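Local coordinates for alpha-amylase (Eisenia fetida, PDB 6M4K), which probably catalyses the endohydrolysis of internal alpha-1,4-glucosidic linkages in starch-like polysaccharides, as a calcium-binding member of glycoside hydrolase family 13, at residues A[179-190]-A[209-220]. Numbering follows the deposited sequence.
Sequences RDVEAEFANRLI and DLEAILGRLNQL. With SO4 (sulfate ion), chain H.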
loop_
_atom_site.group_PDB
_atom_site.type_symbol
_atom_site.label_atom_id
_atom_site.label_comp_id
_atom_site.label_asym_id
_atom_site.label_seq_id
_atom_site.Cartn_x
_atom_site.Cartn_y
_atom_site.Cartn_z
ATOM N N ARG A 179 21.141 13.879 8.026
ATOM C CA ARG A 179 20.831 12.624 8.708
ATOM C C ARG A 179 20.283 12.874 10.104
ATOM O O ARG A 179 19.324 12.215 10.531
ATOM C CB ARG A 179 22.077 11.743 8.783
ATOM C CG ARG A 179 22.591 11.334 7.432
ATOM C CD ARG A 179 23.977 10.714 7.523
ATOM N NE ARG A 179 24.370 10.087 6.267
ATOM C CZ ARG A 179 25.467 9.351 6.122
ATOM N NH1 ARG A 179 26.273 9.161 7.161
ATOM N NH2 ARG A 179 25.748 8.801 4.951
ATOM N N ASP A 180 20.881 13.824 10.834
ATOM C CA ASP A 180 20.423 14.129 12.184
ATOM C C ASP A 180 19.020 14.722 12.168
ATOM O O ASP A 180 18.180 14.374 13.005
ATOM C CB ASP A 180 21.384 15.120 12.850
ATOM C CG ASP A 180 22.702 14.487 13.264
ATOM O OD1 ASP A 180 22.817 13.244 13.279
ATOM O OD2 ASP A 180 23.628 15.258 13.598
ATOM N N VAL A 181 18.769 15.651 11.245
ATOM C CA VAL A 181 17.469 16.315 11.165
ATOM C C VAL A 181 16.372 15.318 10.814
ATOM O O VAL A 181 15.285 15.326 11.412
ATOM C CB VAL A 181 17.538 17.465 10.146
ATOM C CG1 VAL A 181 16.149 17.880 9.719
ATOM C CG2 VAL A 181 18.297 18.649 10.747
ATOM N N GLU A 182 16.634 14.453 9.837
ATOM C CA GLU A 182 15.608 13.507 9.416
ATOM C C GLU A 182 15.357 12.455 10.488
ATOM O O GLU A 182 14.205 12.069 10.728
ATOM C CB GLU A 182 15.978 12.908 8.060
ATOM C CG GLU A 182 15.933 13.985 6.971
ATOM C CD GLU A 182 16.064 13.462 5.569
ATOM O OE1 GLU A 182 16.795 12.479 5.370
ATOM O OE2 GLU A 182 15.432 14.063 4.661
ATOM N N ALA A 183 16.412 12.013 11.182
ATOM C CA ALA A 183 16.210 11.084 12.289
ATOM C C ALA A 183 15.462 11.729 13.444
ATOM O O ALA A 183 14.678 11.056 14.118
ATOM C CB ALA A 183 17.548 10.525 12.764
ATOM N N GLU A 184 15.684 13.024 13.700
ATOM C CA GLU A 184 14.934 13.692 14.759
ATOM C C GLU A 184 13.446 13.679 14.451
ATOM O O GLU A 184 12.623 13.449 15.342
ATOM C CB GLU A 184 15.415 15.137 14.932
ATOM C CG GLU A 184 14.765 15.893 16.119
ATOM C CD GLU A 184 13.336 16.376 15.857
ATOM O OE1 GLU A 184 13.018 16.724 14.698
ATOM O OE2 GLU A 184 12.524 16.413 16.812
ATOM N N PHE A 185 13.092 13.954 13.193
ATOM C CA PHE A 185 11.701 13.897 12.746
ATOM C C PHE A 185 11.113 12.509 12.980
ATOM O O PHE A 185 10.078 12.358 13.640
ATOM C CB PHE A 185 11.685 14.266 11.260
ATOM C CG PHE A 185 10.392 13.957 10.542
ATOM C CD1 PHE A 185 9.177 14.441 11.001
ATOM C CD2 PHE A 185 10.409 13.211 9.380
ATOM C CE1 PHE A 185 7.996 14.165 10.306
ATOM C CE2 PHE A 185 9.244 12.934 8.687
ATOM C CZ PHE A 185 8.039 13.413 9.150
ATOM N N ALA A 186 11.790 11.477 12.477
ATOM C CA ALA A 186 11.289 10.120 12.654
ATOM C C ALA A 186 11.201 9.745 14.131
ATOM O O ALA A 186 10.217 9.135 14.563
ATOM C CB ALA A 186 12.176 9.139 11.895
ATOM N N ASN A 187 12.210 10.121 14.928
ATOM C CA ASN A 187 12.202 9.761 16.343
ATOM C C ASN A 187 11.101 10.466 17.120
ATOM O O ASN A 187 10.572 9.910 18.089
ATOM C CB ASN A 187 13.564 10.058 16.973
ATOM C CG ASN A 187 14.562 8.967 16.700
ATOM O OD1 ASN A 187 14.172 7.817 16.511
ATOM N ND2 ASN A 187 15.855 9.309 16.677
ATOM N N ARG A 188 10.775 11.704 16.748
ATOM C CA ARG A 188 9.676 12.394 17.406
ATOM C C ARG A 188 8.378 11.632 17.191
ATOM O O ARG A 188 7.606 11.411 18.131
ATOM C CB ARG A 188 9.587 13.830 16.869
ATOM C CG ARG A 188 8.494 14.694 17.484
ATOM C CD ARG A 188 8.744 16.206 17.267
ATOM N NE ARG A 188 9.662 16.466 16.165
ATOM C CZ ARG A 188 9.291 16.936 14.977
ATOM N NH1 ARG A 188 8.015 17.220 14.747
ATOM N NH2 ARG A 188 10.191 17.117 14.021
ATOM N N LEU A 189 8.168 11.154 15.963
ATOM C CA LEU A 189 6.948 10.417 15.663
ATOM C C LEU A 189 6.940 9.055 16.350
ATOM O O LEU A 189 5.904 8.644 16.896
ATOM C CB LEU A 189 6.757 10.308 14.152
ATOM C CG LEU A 189 6.067 11.508 13.483
ATOM C CD1 LEU A 189 6.710 12.856 13.825
ATOM C CD2 LEU A 189 6.026 11.306 11.984
ATOM N N ILE A 190 8.080 8.356 16.359
ATOM C CA ILE A 190 8.172 7.100 17.098
ATOM C C ILE A 190 7.839 7.333 18.567
ATOM O O ILE A 190 7.091 6.560 19.178
ATOM C CB ILE A 190 9.568 6.479 16.917
ATOM C CG1 ILE A 190 9.745 5.971 15.489
ATOM C CG2 ILE A 190 9.776 5.328 17.900
ATOM C CD1 ILE A 190 11.187 5.629 15.152
ATOM N N ASP A 209 23.013 5.953 2.949
ATOM C CA ASP A 209 22.436 7.100 3.651
ATOM C C ASP A 209 21.224 6.672 4.460
ATOM O O ASP A 209 21.060 7.082 5.613
ATOM C CB ASP A 209 22.034 8.198 2.666
ATOM C CG ASP A 209 23.227 8.847 1.979
ATOM O OD1 ASP A 209 24.369 8.713 2.473
ATOM O OD2 ASP A 209 23.021 9.492 0.942
ATOM N N LEU A 210 20.374 5.822 3.872
ATOM C CA LEU A 210 19.263 5.248 4.623
ATOM C C LEU A 210 19.758 4.471 5.837
ATOM O O LEU A 210 19.186 4.577 6.927
ATOM C CB LEU A 210 18.421 4.352 3.711
ATOM C CG LEU A 210 17.522 5.093 2.716
ATOM C CD1 LEU A 210 17.034 4.165 1.612
ATOM C CD2 LEU A 210 16.318 5.717 3.444
ATOM N N GLU A 211 20.840 3.698 5.678
ATOM C CA GLU A 211 21.360 2.945 6.819
ATOM C C GLU A 211 21.796 3.878 7.943
ATOM O O GLU A 211 21.544 3.603 9.123
ATOM C CB GLU A 211 22.520 2.043 6.393
ATOM C CG GLU A 211 23.086 1.215 7.542
ATOM C CD GLU A 211 24.273 0.368 7.134
ATOM O OE1 GLU A 211 24.396 0.042 5.937
ATOM O OE2 GLU A 211 25.089 0.033 8.017
ATOM N N ALA A 212 22.425 5.003 7.589
ATOM C CA ALA A 212 22.880 5.950 8.603
ATOM C C ALA A 212 21.711 6.614 9.316
ATOM O O ALA A 212 21.776 6.871 10.521
ATOM C CB ALA A 212 23.769 7.015 7.960
ATOM N N ILE A 213 20.638 6.930 8.584
ATOM C CA ILE A 213 19.451 7.508 9.209
ATOM C C ILE A 213 18.774 6.488 10.115
ATOM O O ILE A 213 18.430 6.780 11.266
ATOM C CB ILE A 213 18.492 8.048 8.131
ATOM C CG1 ILE A 213 19.153 9.207 7.370
ATOM C CG2 ILE A 213 17.160 8.458 8.756
ATOM C CD1 ILE A 213 18.434 9.579 6.080
ATOM N N LEU A 214 18.587 5.263 9.613
ATOM C CA LEU A 214 17.926 4.241 10.417
ATOM C C LEU A 214 18.724 3.906 11.673
ATOM O O LEU A 214 18.134 3.601 12.718
ATOM C CB LEU A 214 17.668 2.981 9.585
ATOM C CG LEU A 214 16.709 3.151 8.399
ATOM C CD1 LEU A 214 16.448 1.808 7.715
ATOM C CD2 LEU A 214 15.402 3.814 8.781
ATOM N N GLY A 215 20.060 3.970 11.598
ATOM C CA GLY A 215 20.889 3.715 12.769
ATOM C C GLY A 215 20.726 4.735 13.878
ATOM O O GLY A 215 21.115 4.464 15.019
ATOM N N ARG A 216 20.158 5.900 13.570
ATOM C CA ARG A 216 19.886 6.931 14.558
ATOM C C ARG A 216 18.526 6.768 15.220
ATOM O O ARG A 216 18.206 7.520 16.142
ATOM C CB ARG A 216 19.945 8.312 13.904
ATOM C CG ARG A 216 21.328 8.760 13.460
ATOM C CD ARG A 216 21.193 9.861 12.409
ATOM N NE ARG A 216 22.389 10.701 12.297
ATOM C CZ ARG A 216 23.507 10.360 11.659
ATOM N NH1 ARG A 216 23.613 9.178 11.071
ATOM N NH2 ARG A 216 24.532 11.207 11.621
ATOM N N LEU A 217 17.720 5.802 14.789
ATOM C CA LEU A 217 16.351 5.722 15.281
ATOM C C LEU A 217 16.290 5.111 16.673
ATOM O O LEU A 217 17.053 4.195 17.007
ATOM C CB LEU A 217 15.483 4.887 14.340
ATOM C CG LEU A 217 15.243 5.474 12.953
ATOM C CD1 LEU A 217 14.254 4.597 12.181
ATOM C CD2 LEU A 217 14.727 6.894 13.049
ATOM N N ASN A 218 15.373 5.626 17.483
ATOM C CA ASN A 218 15.015 5.028 18.757
ATOM C C ASN A 218 14.055 3.864 18.538
ATOM O O ASN A 218 13.378 3.766 17.509
ATOM C CB ASN A 218 14.337 6.063 19.650
ATOM C CG ASN A 218 15.224 7.257 19.937
ATOM O OD1 ASN A 218 16.450 7.141 19.975
ATOM N ND2 ASN A 218 14.606 8.412 20.142
ATOM N N GLN A 219 13.993 2.978 19.526
ATOM C CA GLN A 219 13.076 1.853 19.439
ATOM C C GLN A 219 11.646 2.280 19.779
ATOM O O GLN A 219 11.395 3.384 20.258
ATOM C CB GLN A 219 13.585 0.690 20.292
ATOM C CG GLN A 219 14.888 0.138 19.699
ATOM C CD GLN A 219 15.379 -1.138 20.330
ATOM O OE1 GLN A 219 15.548 -1.222 21.543
ATOM N NE2 GLN A 219 15.636 -2.141 19.498
ATOM N N LEU A 220 10.703 1.380 19.524
ATOM C CA LEU A 220 9.288 1.717 19.621
ATOM C C LEU A 220 8.869 2.010 21.060
ATOM O O LEU A 220 9.481 1.544 22.028
ATOM C CB LEU A 220 8.441 0.574 19.056
ATOM C CG LEU A 220 8.595 0.326 17.557
ATOM C CD1 LEU A 220 7.733 -0.840 17.125
ATOM C CD2 LEU A 220 8.236 1.568 16.762
HETATM S S SO4 H . 28.892 6.974 5.729
HETATM O O1 SO4 H . 30.312 6.724 5.500
HETATM O O2 SO4 H . 28.164 5.709 5.711
HETATM O O3 SO4 H . 28.382 7.846 4.677
HETATM O O4 SO4 H . 28.713 7.623 7.027
HETATM O O HOH W 1 11.695 8.360 20.127
#
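Arg179 with Asp209 and Arg216 with Asp180 pair charges in opposite senses across this contact. Arg179 is extended from CG to NE; its NH2 donates to Asp209 OD1 at 2.8 Å, on the anti side but tilted out of the carboxylate plane, while NH1 and NH2 also hold a sulfate, probably from the crystallisation liquor. Ala212 CB lies over one face of that guanidinium. Arg216 comes side-on to Asp180, NE (2.8 Å) and NH2 (3.1 Å) both donating to OD1, and its NH1 turns back to Ala212 O. These in-plane bonds hold its rotation, and Arg179 CB packs over one face, 3.5 Å from Arg216 CZ. A leucine in place of Arg216 would probably leave Asp180 without its partner charge.

Asn187 bridges the end of the type I turn 214-217: OD1 accepts from Asn218 N just past it (2.7 Å, 172°) and ND2 donates to Arg216 O within it (3.0 Å). The Asn218 amide stacks on that of Asn187, their planes 7° apart, and a water links Asn218 ND2 to Asn187 O.

Leu217 CD2 packs on Ala186 CB at 3.6 Å, and Ile190 CG2 on Leu220 CD2 at 4.2 Å.

The helical segments 179-190 and 209-214 cross at -52° on the outside of the TIM barrel; Ala186 and Ile190 rest on Phe197 of strand 196-199, while Leu210 meets Leu199 there and Leu214 packs on Ile233 of strand 232-235.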